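Surface layer protein (Geobacillus stearothermophilus, PDB 4UJ7) probably self-assembles into the layer coating the bacterial cell, this calcium-binding fragment supplying its Ig-like domains 5 and 6. Local coordinates at residues G30-F35 and Q137-A142; G49-T54 and V63-S68; V77-V82 and V100-V105; G108-Y113 and N148-I153. All blocks are in the same frame, centred on the assembly; numbering follows the deposited sequence.

In the fold
The four contacts show how two bacterial Ig-like domains are built and joined. Contacts 2 and 3, in the first domain, each bring its two sheets face to face and meet through strands 61-65 and 74-81, Ser64 O 2.9 Å from Thr78 N. Contact 1 carries strand 32-41 of that domain against strand 135-144 of the next, and Gly30 N lies 2.8 Å from Gly81 O of contact 3. Contact 4, in the second domain, is tied to contact 1 by a salt bridge, Lys139 NZ to Asp152 OD2 at 2.7 Å, and Ala142 N lies 2.8 Å from Gly151 O. Contact 1 lies nearest a calcium site, the Lys139 side chain about 10 Å from that of the ligand Asp119.

Contact 1: G30-F35 and Q137-A142; sequences GQKATF and QLKVYA
The ammonium nitrogen of Lys139 faces that of Lys32, and it is gripped by three acceptors: the carboxylates of Asp152 and Asp181 form salt bridges to it, and the carbonyl oxygen of Thr182 takes a hydrogen bond. Asp181 also bridges to Lys32, its OD1 serving both lysines, which is how Lys32 NZ and Lys139 NZ can sit 4.4 Å apart; the shared carboxylate holds the two ammonium groups together. Lys139 is extended through its middle torsions and turns at the last one (chi4 -68°), which swings NZ toward these partners. Here strand 32-41 of one bacterial Ig-like domain meets strand 135-144 of the next, so the contact belongs to the interface between the two sandwiches. No direct hydrogen bond joins the segments. A water does so instead, accepting from the backbone Thr34 N at 3.0 Å and hydrogen-bonded to Tyr141 OH at 2.9 Å. The Tyr141 ring thereby spans the gap with its hydroxyl pointed at the first domain. On the same ring, Tyr141 CE1 lies 4.2 Å from Lys32 O, which approaches it obliquely, and Lys116 of strand 110-117 packs against the tyrosine as well.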
loop_
_atom_site.group_PDB
_atom_site.type_symbol
_atom_site.label_atom_id
_atom_site.label_comp_id
_atom_site.label_asym_id
_atom_site.label_seq_id
_atom_site.Cartn_x
_atom_site.Cartn_y
_atom_site.Cartn_z
ATOM N N GLY A 30 -11.577 14.385 1.349
ATOM C CA GLY A 30 -10.341 14.819 1.988
ATOM C C GLY A 30 -9.363 13.714 2.348
ATOM O O GLY A 30 -8.256 13.989 2.808
ATOM N N GLN A 31 -9.767 12.459 2.152
ATOM C CA GLN A 31 -8.860 11.333 2.385
ATOM C C GLN A 31 -8.310 10.785 1.071
ATOM O O GLN A 31 -8.857 11.040 0.001
ATOM C CB GLN A 31 -9.578 10.206 3.145
ATOM C CG GLN A 31 -9.963 10.541 4.576
ATOM C CD GLN A 31 -8.779 10.981 5.418
ATOM O OE1 GLN A 31 -7.777 10.264 5.548
ATOM N NE2 GLN A 31 -8.892 12.163 6.011
ATOM N N LYS A 32 -7.222 10.031 1.160
ATOM C CA LYS A 32 -6.719 9.303 0.006
ATOM C C LYS A 32 -6.703 7.805 0.303
ATOM O O LYS A 32 -6.664 7.382 1.463
ATOM C CB LYS A 32 -5.345 9.824 -0.470
ATOM C CG LYS A 32 -4.187 9.635 0.487
ATOM C CD LYS A 32 -2.969 10.405 -0.007
ATOM C CE LYS A 32 -1.689 9.942 0.685
ATOM N NZ LYS A 32 -1.421 10.594 2.001
ATOM N N ALA A 33 -6.773 7.012 -0.753
ATOM C CA ALA A 33 -6.688 5.553 -0.645
ATOM C C ALA A 33 -5.794 5.020 -1.764
ATOM O O ALA A 33 -5.624 5.668 -2.800
ATOM C CB ALA A 33 -8.084 4.943 -0.711
ATOM N N THR A 34 -5.187 3.858 -1.556
ATOM C CA THR A 34 -4.330 3.275 -2.593
ATOM C C THR A 34 -4.790 1.880 -2.975
ATOM O O THR A 34 -5.484 1.196 -2.198
ATOM C CB THR A 34 -2.833 3.218 -2.200
ATOM O OG1 THR A 34 -2.624 2.224 -1.184
ATOM C CG2 THR A 34 -2.348 4.571 -1.659
ATOM N N PHE A 35 -4.409 1.463 -4.179
ATOM C CA PHE A 35 -4.537 0.069 -4.590
ATOM C C PHE A 35 -3.423 -0.290 -5.557
ATOM O O PHE A 35 -2.725 0.594 -6.058
ATOM C CB PHE A 35 -5.939 -0.249 -5.151
ATOM C CG PHE A 35 -6.285 0.465 -6.440
ATOM C CD1 PHE A 35 -5.969 -0.099 -7.672
ATOM C CD2 PHE A 35 -6.978 1.671 -6.422
ATOM C CE1 PHE A 35 -6.311 0.532 -8.861
ATOM C CE2 PHE A 35 -7.319 2.319 -7.618
ATOM C CZ PHE A 35 -6.983 1.746 -8.838
ATOM N N GLN A 137 7.078 -0.643 4.250
ATOM C CA GLN A 137 6.380 0.605 4.491
ATOM C C GLN A 137 4.955 0.325 4.908
ATOM O O GLN A 137 4.240 -0.420 4.229
ATOM C CB GLN A 137 6.360 1.435 3.216
ATOM C CG GLN A 137 7.673 2.122 2.923
ATOM C CD GLN A 137 7.502 3.105 1.797
ATOM O OE1 GLN A 137 7.075 2.740 0.697
ATOM N NE2 GLN A 137 7.782 4.358 2.074
ATOM N N LEU A 138 4.548 0.925 6.025
ATOM C CA LEU A 138 3.218 0.692 6.607
ATOM C C LEU A 138 2.422 1.973 6.781
ATOM O O LEU A 138 2.979 3.027 7.099
ATOM C CB LEU A 138 3.362 0.049 8.001
ATOM C CG LEU A 138 4.144 -1.264 8.062
ATOM C CD1 LEU A 138 4.334 -1.668 9.518
ATOM C CD2 LEU A 138 3.485 -2.390 7.266
ATOM N N LYS A 139 1.110 1.873 6.561
ATOM C CA LYS A 139 0.183 2.904 7.019
ATOM C C LYS A 139 -0.901 2.242 7.870
ATOM O O LYS A 139 -1.144 1.039 7.763
ATOM C CB LYS A 139 -0.440 3.668 5.842
ATOM C CG LYS A 139 0.440 4.803 5.321
ATOM C CD LYS A 139 -0.248 5.481 4.137
ATOM C CE LYS A 139 0.517 6.721 3.708
ATOM N NZ LYS A 139 0.430 7.769 4.747
ATOM N N VAL A 140 -1.515 3.036 8.737
ATOM C CA VAL A 140 -2.662 2.567 9.504
ATOM C C VAL A 140 -3.846 3.492 9.223
ATOM O O VAL A 140 -3.741 4.699 9.419
ATOM C CB VAL A 140 -2.370 2.483 11.021
ATOM C CG1 VAL A 140 -3.568 1.897 11.763
ATOM C CG2 VAL A 140 -1.144 1.609 11.290
ATOM N N TYR A 141 -4.945 2.912 8.726
ATOM C CA TYR A 141 -6.169 3.667 8.424
ATOM C C TYR A 141 -7.280 3.438 9.428
ATOM O O TYR A 141 -7.462 2.328 9.939
ATOM C CB TYR A 141 -6.709 3.290 7.043
ATOM C CG TYR A 141 -5.762 3.574 5.905
ATOM C CD1 TYR A 141 -5.541 4.873 5.471
ATOM C CD2 TYR A 141 -5.077 2.540 5.281
ATOM C CE1 TYR A 141 -4.664 5.141 4.430
ATOM C CE2 TYR A 141 -4.200 2.791 4.247
ATOM C CZ TYR A 141 -4.002 4.088 3.830
ATOM O OH TYR A 141 -3.147 4.333 2.785
ATOM N N ALA A 142 -8.037 4.502 9.675
ATOM C CA ALA A 142 -9.334 4.394 10.337
ATOM C C ALA A 142 -10.449 4.197 9.286
ATOM O O ALA A 142 -10.481 4.881 8.255
ATOM C CB ALA A 142 -9.589 5.614 11.198
HETATM O O HOH W 1 -4.387 2.472 0.946
#

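Contact 2: G49-T54 and V63-S68; sequences GNVNVT and VSVSNS
Val53 (chi1 -64°) and Val65 (chi1 59°) each place one methyl in the crowded position between backbone N and carbonyl carbon, and these are the methyls that meet: Val53 CG2 is 3.8 Å from Val65 CG1. The two side chains cross obliquely, so Val53 CG2 also rests on the branch carbon of Val65, while Val53 CG1 touches that same CB from further off. Val63 sets its CG1 in the equivalent place and turns it to the opposing backbone, 3.8 Å from Thr54 C. Its two methyls lie equally near Val53 CG2, which is therefore wedged between Val63 and Val65. The other methyl of Val65, CG2, lies 4.0 Å from Val51 CG2 in one of the two conformers of Val51, so this touch is less certain. Val63 packs further on Val77 of one sheet and Ile89 of the other; an alanine here would probably open a gap beside Val53 CG2 and the Thr54 backbone. No hydrogen bond links the segments, although their strands run antiparallel (167°) with axes 6.4 Å apart. The strands therefore face each other rather than pair: 52-55 and 61-65 are outer strands of different sheets, and their valines close one margin of the bacterial Ig-like β-sandwich.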
loop_
_atom_site.group_PDB
_atom_site.type_symbol
_atom_site.label_atom_id
_atom_site.label_comp_id
_atom_site.label_asym_id
_atom_site.label_seq_id
_atom_site.Cartn_x
_atom_site.Cartn_y
_atom_site.Cartn_z
ATOM N N GLY A 49 5.131 -3.007 -18.752
ATOM C CA GLY A 49 4.470 -2.097 -19.679
ATOM C C GLY A 49 4.118 -0.816 -18.950
ATOM O O GLY A 49 4.188 -0.768 -17.723
ATOM N N ASN A 50 3.752 0.215 -19.707
ATOM C CA ASN A 50 3.422 1.517 -19.119
ATOM C C ASN A 50 1.929 1.656 -18.944
ATOM O O ASN A 50 1.156 0.971 -19.647
ATOM C CB ASN A 50 3.962 2.648 -19.994
ATOM C CG ASN A 50 5.416 2.431 -20.375
ATOM O OD1 ASN A 50 6.243 2.055 -19.533
ATOM N ND2 ASN A 50 5.730 2.615 -21.652
ATOM N N VAL A 51 1.510 2.518 -18.011
ATOM C CA VAL A 51 0.086 2.704 -17.717
ATOM C C VAL A 51 -0.315 4.170 -17.590
ATOM O O VAL A 51 0.456 5.016 -17.099
ATOM C CB VAL A 51 -0.388 1.960 -16.431
ATOM C CG1 VAL A 51 -0.236 0.451 -16.568
ATOM C CG2 VAL A 51 0.318 2.471 -15.179
ATOM N N ASN A 52 -1.532 4.462 -18.040
ATOM C CA ASN A 52 -2.213 5.714 -17.768
ATOM C C ASN A 52 -3.333 5.509 -16.798
ATOM O O ASN A 52 -4.025 4.482 -16.837
ATOM C CB ASN A 52 -2.814 6.272 -19.043
ATOM C CG ASN A 52 -1.786 6.889 -19.902
ATOM O OD1 ASN A 52 -1.316 8.021 -19.612
ATOM N ND2 ASN A 52 -1.377 6.161 -20.934
ATOM N N VAL A 53 -3.509 6.469 -15.909
ATOM C CA VAL A 53 -4.626 6.497 -14.976
ATOM C C VAL A 53 -5.328 7.836 -15.111
ATOM O O VAL A 53 -4.679 8.901 -15.118
ATOM C CB VAL A 53 -4.226 6.241 -13.488
ATOM C CG1 VAL A 53 -3.668 4.833 -13.336
ATOM C CG2 VAL A 53 -3.251 7.308 -12.971
ATOM N N THR A 54 -6.645 7.768 -15.231
ATOM C CA THR A 54 -7.478 8.956 -15.384
ATOM C C THR A 54 -8.759 8.804 -14.585
ATOM O O THR A 54 -9.370 7.727 -14.548
ATOM C CB THR A 54 -7.878 9.217 -16.856
ATOM O OG1 THR A 54 -8.507 8.055 -17.408
ATOM C CG2 THR A 54 -6.679 9.616 -17.704
ATOM N N VAL A 63 -6.432 11.318 -9.301
ATOM C CA VAL A 63 -5.690 10.062 -9.302
ATOM C C VAL A 63 -4.251 10.246 -9.774
ATOM O O VAL A 63 -3.956 11.133 -10.590
ATOM C CB VAL A 63 -6.423 8.998 -10.151
ATOM C CG1 VAL A 63 -6.382 9.344 -11.637
ATOM C CG2 VAL A 63 -5.862 7.605 -9.892
ATOM N N SER A 64 -3.348 9.424 -9.239
ATOM C CA SER A 64 -1.972 9.412 -9.692
ATOM C C SER A 64 -1.437 7.992 -9.608
ATOM O O SER A 64 -2.080 7.117 -9.020
ATOM C CB SER A 64 -1.119 10.360 -8.849
ATOM O OG SER A 64 -1.111 9.943 -7.492
ATOM N N VAL A 65 -0.296 7.748 -10.237
ATOM C CA VAL A 65 0.286 6.405 -10.283
ATOM C C VAL A 65 1.779 6.450 -10.009
ATOM O O VAL A 65 2.497 7.367 -10.457
ATOM C CB VAL A 65 -0.050 5.680 -11.620
ATOM C CG1 VAL A 65 0.452 6.444 -12.844
ATOM C CG2 VAL A 65 0.482 4.252 -11.637
ATOM N N SER A 66 2.268 5.441 -9.286
ATOM C CA SER A 66 3.689 5.403 -8.915
ATOM C C SER A 66 4.627 5.260 -10.116
ATOM O O SER A 66 4.225 4.764 -11.194
ATOM C CB SER A 66 3.928 4.286 -7.873
ATOM O OG SER A 66 3.759 2.985 -8.442
ATOM N N ASN A 67 5.874 5.699 -9.926
ATOM C CA ASN A 67 6.891 5.713 -10.982
ATOM C C ASN A 67 6.411 6.386 -12.262
ATOM O O ASN A 67 6.838 6.042 -13.360
ATOM C CB ASN A 67 7.513 4.328 -11.269
ATOM C CG ASN A 67 8.957 4.445 -11.752
ATOM O OD1 ASN A 67 9.789 5.002 -11.022
ATOM N ND2 ASN A 67 9.269 3.953 -12.973
ATOM N N SER A 68 5.479 7.320 -12.107
ATOM C CA SER A 68 4.830 7.969 -13.265
ATOM C C SER A 68 4.373 6.969 -14.321
ATOM O O SER A 68 4.370 7.252 -15.523
ATOM C CB SER A 68 5.753 9.025 -13.863
ATOM O OG SER A 68 6.002 9.997 -12.853
#

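Contact 3: V77-V82 and V100-V105; sequences VTVNGV and VPVNVV
Val104 has the most surface buried here, and what it meets is a residue with no side chain. Its two methyls straddle the alpha carbon of Gly81, with Val104 CG1 and Val104 CG2 each 4.0 Å from Gly81 CA. The glycine is what allows so close an approach: a beta carbon at Gly81 would point at the valine and come within a tight 3.3 Å of Val104 CG1. The backbones are accordingly near at this end, Gly81 CA and Val104 CA being 5.7 Å apart. They diverge toward Val79 and Val102, whose alpha carbons are separated by 8.5 Å, and there a pair of side chains fills the wider space. Strand 74-81 lies inside one sheet of the bacterial Ig-like sandwich and strand 96-105 inside the other, so the contact is made across the hydrophobic interior, without hydrogen bonds between the segments. Val79 and Val102 reach toward each other tip to tip, Val79 CG1 meeting Val102 CG1 at 4.0 Å. Both methyls are swung opposite their own backbone N, with chi1 177° at Val79 and -179° at Val102, leaving each CG2 beside that nitrogen. Ala61 and Ile89 touch both valines of this pair, while Val104 packs on Thr60. Gly81 is also backbone-bonded to Gly30 and Gln31, just ahead of strand 32-41.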
loop_
_atom_site.group_PDB
_atom_site.type_symbol
_atom_site.label_atom_id
_atom_site.label_comp_id
_atom_site.label_asym_id
_atom_site.label_seq_id
_atom_site.Cartn_x
_atom_site.Cartn_y
_atom_site.Cartn_z
ATOM N N VAL A 77 -1.599 2.818 -7.394
ATOM C CA VAL A 77 -2.494 3.916 -7.801
ATOM C C VAL A 77 -3.014 4.593 -6.541
ATOM O O VAL A 77 -3.462 3.929 -5.592
ATOM C CB VAL A 77 -3.671 3.398 -8.662
ATOM C CG1 VAL A 77 -4.655 4.520 -8.967
ATOM C CG2 VAL A 77 -3.167 2.735 -9.934
ATOM N N THR A 78 -2.956 5.926 -6.515
ATOM C CA THR A 78 -3.481 6.719 -5.391
ATOM C C THR A 78 -4.698 7.508 -5.825
ATOM O O THR A 78 -4.657 8.194 -6.846
ATOM C CB THR A 78 -2.406 7.687 -4.853
ATOM O OG1 THR A 78 -1.335 6.909 -4.322
ATOM C CG2 THR A 78 -2.977 8.592 -3.752
ATOM N N VAL A 79 -5.785 7.404 -5.060
ATOM C CA VAL A 79 -7.020 8.131 -5.330
ATOM C C VAL A 79 -7.277 9.146 -4.212
ATOM O O VAL A 79 -7.269 8.804 -3.031
ATOM C CB VAL A 79 -8.238 7.164 -5.487
ATOM C CG1 VAL A 79 -9.544 7.933 -5.698
ATOM C CG2 VAL A 79 -7.992 6.130 -6.591
ATOM N N ASN A 80 -7.492 10.410 -4.595
ATOM C CA ASN A 80 -7.763 11.494 -3.656
ATOM C C ASN A 80 -9.233 11.870 -3.697
ATOM O O ASN A 80 -9.753 12.234 -4.760
ATOM C CB ASN A 80 -6.893 12.707 -4.022
ATOM C CG ASN A 80 -5.408 12.356 -4.116
ATOM O OD1 ASN A 80 -4.772 12.055 -3.103
ATOM N ND2 ASN A 80 -4.846 12.397 -5.333
ATOM N N GLY A 81 -9.913 11.743 -2.557
ATOM C CA GLY A 81 -11.331 12.116 -2.447
ATOM C C GLY A 81 -11.469 13.626 -2.338
ATOM O O GLY A 81 -11.049 14.223 -1.346
ATOM N N VAL A 82 -12.009 14.239 -3.391
ATOM C CA VAL A 82 -12.119 15.712 -3.470
ATOM C C VAL A 82 -13.502 16.218 -3.043
ATOM O O VAL A 82 -13.592 17.146 -2.235
ATOM C CB VAL A 82 -11.746 16.224 -4.885
ATOM C CG1 VAL A 82 -12.035 17.719 -5.028
ATOM C CG2 VAL A 82 -10.276 15.933 -5.189
ATOM N N VAL A 100 -12.208 1.161 -12.593
ATOM C CA VAL A 100 -12.339 0.831 -11.162
ATOM C C VAL A 100 -13.311 1.835 -10.545
ATOM O O VAL A 100 -13.077 3.051 -10.636
ATOM C CB VAL A 100 -10.975 0.940 -10.441
ATOM C CG1 VAL A 100 -11.130 0.648 -8.948
ATOM C CG2 VAL A 100 -9.940 0.006 -11.050
ATOM N N PRO A 101 -14.414 1.353 -9.943
ATOM C CA PRO A 101 -15.362 2.224 -9.275
ATOM C C PRO A 101 -14.719 3.043 -8.160
ATOM O O PRO A 101 -13.792 2.567 -7.497
ATOM C CB PRO A 101 -16.375 1.230 -8.656
ATOM C CG PRO A 101 -16.280 0.018 -9.511
ATOM C CD PRO A 101 -14.858 -0.061 -9.953
ATOM N N VAL A 102 -15.194 4.283 -7.995
ATOM C CA VAL A 102 -14.789 5.161 -6.889
ATOM C C VAL A 102 -16.010 5.805 -6.253
ATOM O O VAL A 102 -16.844 6.363 -6.957
ATOM C CB VAL A 102 -13.862 6.313 -7.354
ATOM C CG1 VAL A 102 -13.447 7.183 -6.176
ATOM C CG2 VAL A 102 -12.628 5.776 -8.048
ATOM N N ASN A 103 -16.095 5.721 -4.927
ATOM C CA ASN A 103 -17.145 6.396 -4.179
ATOM C C ASN A 103 -16.520 7.278 -3.101
ATOM O O ASN A 103 -15.728 6.808 -2.258
ATOM C CB ASN A 103 -18.119 5.369 -3.579
ATOM C CG ASN A 103 -19.433 5.988 -3.139
ATOM O OD1 ASN A 103 -19.933 6.934 -3.754
ATOM N ND2 ASN A 103 -20.007 5.447 -2.071
ATOM N N VAL A 104 -16.853 8.567 -3.154
ATOM C CA VAL A 104 -16.382 9.540 -2.176
ATOM C C VAL A 104 -17.564 9.910 -1.301
ATOM O O VAL A 104 -18.602 10.325 -1.804
ATOM C CB VAL A 104 -15.786 10.806 -2.839
ATOM C CG1 VAL A 104 -15.225 11.745 -1.779
ATOM C CG2 VAL A 104 -14.686 10.437 -3.828
ATOM N N VAL A 105 -17.406 9.718 0.001
ATOM C CA VAL A 105 -18.514 9.877 0.949
ATOM C C VAL A 105 -18.190 10.924 2.012
ATOM O O VAL A 105 -17.059 11.402 2.110
ATOM C CB VAL A 105 -18.869 8.533 1.626
ATOM C CG1 VAL A 105 -19.260 7.492 0.586
ATOM C CG2 VAL A 105 -17.714 8.030 2.492
#

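Contact 4: G108-Y113 and N148-I153; sequences GPVANY and NIVGDI
Tyr113 and Ile153 cross at about a right angle, the isoleucine bringing its terminal methyl obliquely to the CD2-CE2 side of the ring. Ile153 CD1 lies 3.5 Å from Tyr113 CD2 and almost as near Tyr113 CE2. The isoleucine gets there by setting CG1 between its backbone N and carbonyl carbon (chi1 63°) and then extending through chi2 (164°), which carries CD1 to the tyrosine. Leu208 of strand 206-216 touches both residues, tying this corner to the other sheet of the second Ig-like domain. Val110 and Val150 pass each other at a slant, and a single pair of methyls touches, Val110 CG2 to Val150 CG2 at 4.1 Å. Val150 is turned toward the opposing segment and also packs against the Gly108 carbonyl oxygen, with Val150 CG1 at 3.7 Å from Gly108 O and CG2 a little further from the same oxygen. With an alanine in place of Val150, Gly108 O would probably lose both methyl neighbours and Val110 CG2 its partner across the contact. Strands 110-117 and 149-152 do not bond to each other; both pair with strand 135-144, and each does so through a classic β bulge, Ala111 and Asn112 facing Val143, Val150 and Gly151 facing Ala142. Asp144, at the end of strand 135-144, joins the first residues of the two segments, OD2 accepting from Gly108 N and OD1 from Asn148 N.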
loop_
_atom_site.group_PDB
_atom_site.type_symbol
_atom_site.label_atom_id
_atom_site.label_comp_id
_atom_site.label_asym_id
_atom_site.label_seq_id
_atom_site.Cartn_x
_atom_site.Cartn_y
_atom_site.Cartn_z
ATOM N N GLY A 108 -18.527 8.129 8.046
ATOM C CA GLY A 108 -19.077 7.933 9.385
ATOM C C GLY A 108 -18.012 7.799 10.457
ATOM O O GLY A 108 -16.824 7.924 10.171
ATOM N N PRO A 109 -18.425 7.527 11.712
ATOM C CA PRO A 109 -17.460 7.362 12.797
ATOM C C PRO A 109 -16.601 6.108 12.597
ATOM O O PRO A 109 -17.008 5.191 11.880
ATOM C CB PRO A 109 -18.351 7.203 14.033
ATOM C CG PRO A 109 -19.654 7.806 13.644
ATOM C CD PRO A 109 -19.813 7.432 12.202
ATOM N N VAL A 110 -15.437 6.067 13.233
ATOM C CA VAL A 110 -14.535 4.918 13.097
ATOM C C VAL A 110 -15.165 3.637 13.642
ATOM O O VAL A 110 -15.690 3.623 14.765
ATOM C CB VAL A 110 -13.177 5.168 13.774
ATOM C CG1 VAL A 110 -12.233 4.006 13.489
ATOM C CG2 VAL A 110 -12.570 6.471 13.281
ATOM N N ALA A 111 -15.119 2.571 12.836
ATOM C CA ALA A 111 -15.616 1.250 13.244
ATOM C C ALA A 111 -14.455 0.304 13.526
ATOM O O ALA A 111 -14.438 -0.372 14.552
ATOM C CB ALA A 111 -16.547 0.661 12.192
ATOM N N ASN A 112 -13.478 0.259 12.616
ATOM C CA ASN A 112 -12.251 -0.505 12.842
ATOM C C ASN A 112 -11.040 0.089 12.114
ATOM O O ASN A 112 -11.133 1.171 11.526
ATOM C CB ASN A 112 -12.437 -2.023 12.561
ATOM C CG ASN A 112 -12.885 -2.332 11.140
ATOM O OD1 ASN A 112 -12.696 -1.542 10.217
ATOM N ND2 ASN A 112 -13.457 -3.521 10.951
ATOM N N TYR A 113 -9.921 -0.627 12.161
ATOM C CA TYR A 113 -8.653 -0.125 11.629
ATOM C C TYR A 113 -8.083 -1.128 10.657
ATOM O O TYR A 113 -8.340 -2.325 10.776
ATOM C CB TYR A 113 -7.659 0.155 12.760
ATOM C CG TYR A 113 -8.260 1.020 13.834
ATOM C CD1 TYR A 113 -8.972 0.452 14.895
ATOM C CD2 TYR A 113 -8.176 2.415 13.761
ATOM C CE1 TYR A 113 -9.563 1.244 15.866
ATOM C CE2 TYR A 113 -8.755 3.218 14.739
ATOM C CZ TYR A 113 -9.448 2.620 15.789
ATOM O OH TYR A 113 -10.042 3.386 16.771
ATOM N N ASN A 148 -15.451 2.607 4.468
ATOM C CA ASN A 148 -14.784 3.789 3.911
ATOM C C ASN A 148 -13.604 4.246 4.741
ATOM O O ASN A 148 -13.669 4.271 5.966
ATOM C CB ASN A 148 -15.759 4.951 3.798
ATOM C CG ASN A 148 -16.933 4.629 2.924
ATOM O OD1 ASN A 148 -16.823 4.595 1.696
ATOM N ND2 ASN A 148 -18.082 4.423 3.552
ATOM N N ILE A 149 -12.511 4.601 4.074
ATOM C CA ILE A 149 -11.366 5.148 4.788
ATOM C C ILE A 149 -11.708 6.574 5.214
ATOM O O ILE A 149 -11.970 7.451 4.380
ATOM C CB ILE A 149 -10.052 5.093 3.970
ATOM C CG1 ILE A 149 -9.529 3.656 3.916
ATOM C CG2 ILE A 149 -8.985 5.979 4.606
ATOM C CD1 ILE A 149 -8.379 3.452 2.959
ATOM N N VAL A 150 -11.728 6.779 6.525
ATOM C CA VAL A 150 -12.090 8.084 7.089
ATOM C C VAL A 150 -10.908 8.817 7.725
ATOM O O VAL A 150 -11.010 9.992 8.036
ATOM C CB VAL A 150 -13.301 8.001 8.062
ATOM C CG1 VAL A 150 -14.547 7.553 7.310
ATOM C CG2 VAL A 150 -12.994 7.076 9.235
ATOM N N GLY A 151 -9.773 8.144 7.902
ATOM C CA GLY A 151 -8.584 8.838 8.401
ATOM C C GLY A 151 -7.333 8.005 8.217
ATOM O O GLY A 151 -7.401 6.778 8.214
ATOM N N ASP A 152 -6.198 8.680 8.037
ATOM C CA ASP A 152 -4.890 8.044 8.070
ATOM C C ASP A 152 -4.266 8.386 9.421
ATOM O O ASP A 152 -3.897 9.528 9.676
ATOM C CB ASP A 152 -4.040 8.550 6.891
ATOM C CG ASP A 152 -2.638 7.964 6.866
ATOM O OD1 ASP A 152 -2.170 7.478 7.904
ATOM O OD2 ASP A 152 -1.993 8.028 5.802
ATOM N N ILE A 153 -4.173 7.382 10.295
ATOM C CA ILE A 153 -3.757 7.572 11.676
ATOM C C ILE A 153 -2.338 7.079 11.928
ATOM O O ILE A 153 -1.931 6.881 13.078
ATOM C CB ILE A 153 -4.751 6.925 12.701
ATOM C CG1 ILE A 153 -4.840 5.398 12.559
ATOM C CG2 ILE A 153 -6.134 7.583 12.597
ATOM C CD1 ILE A 153 -5.481 4.715 13.758
#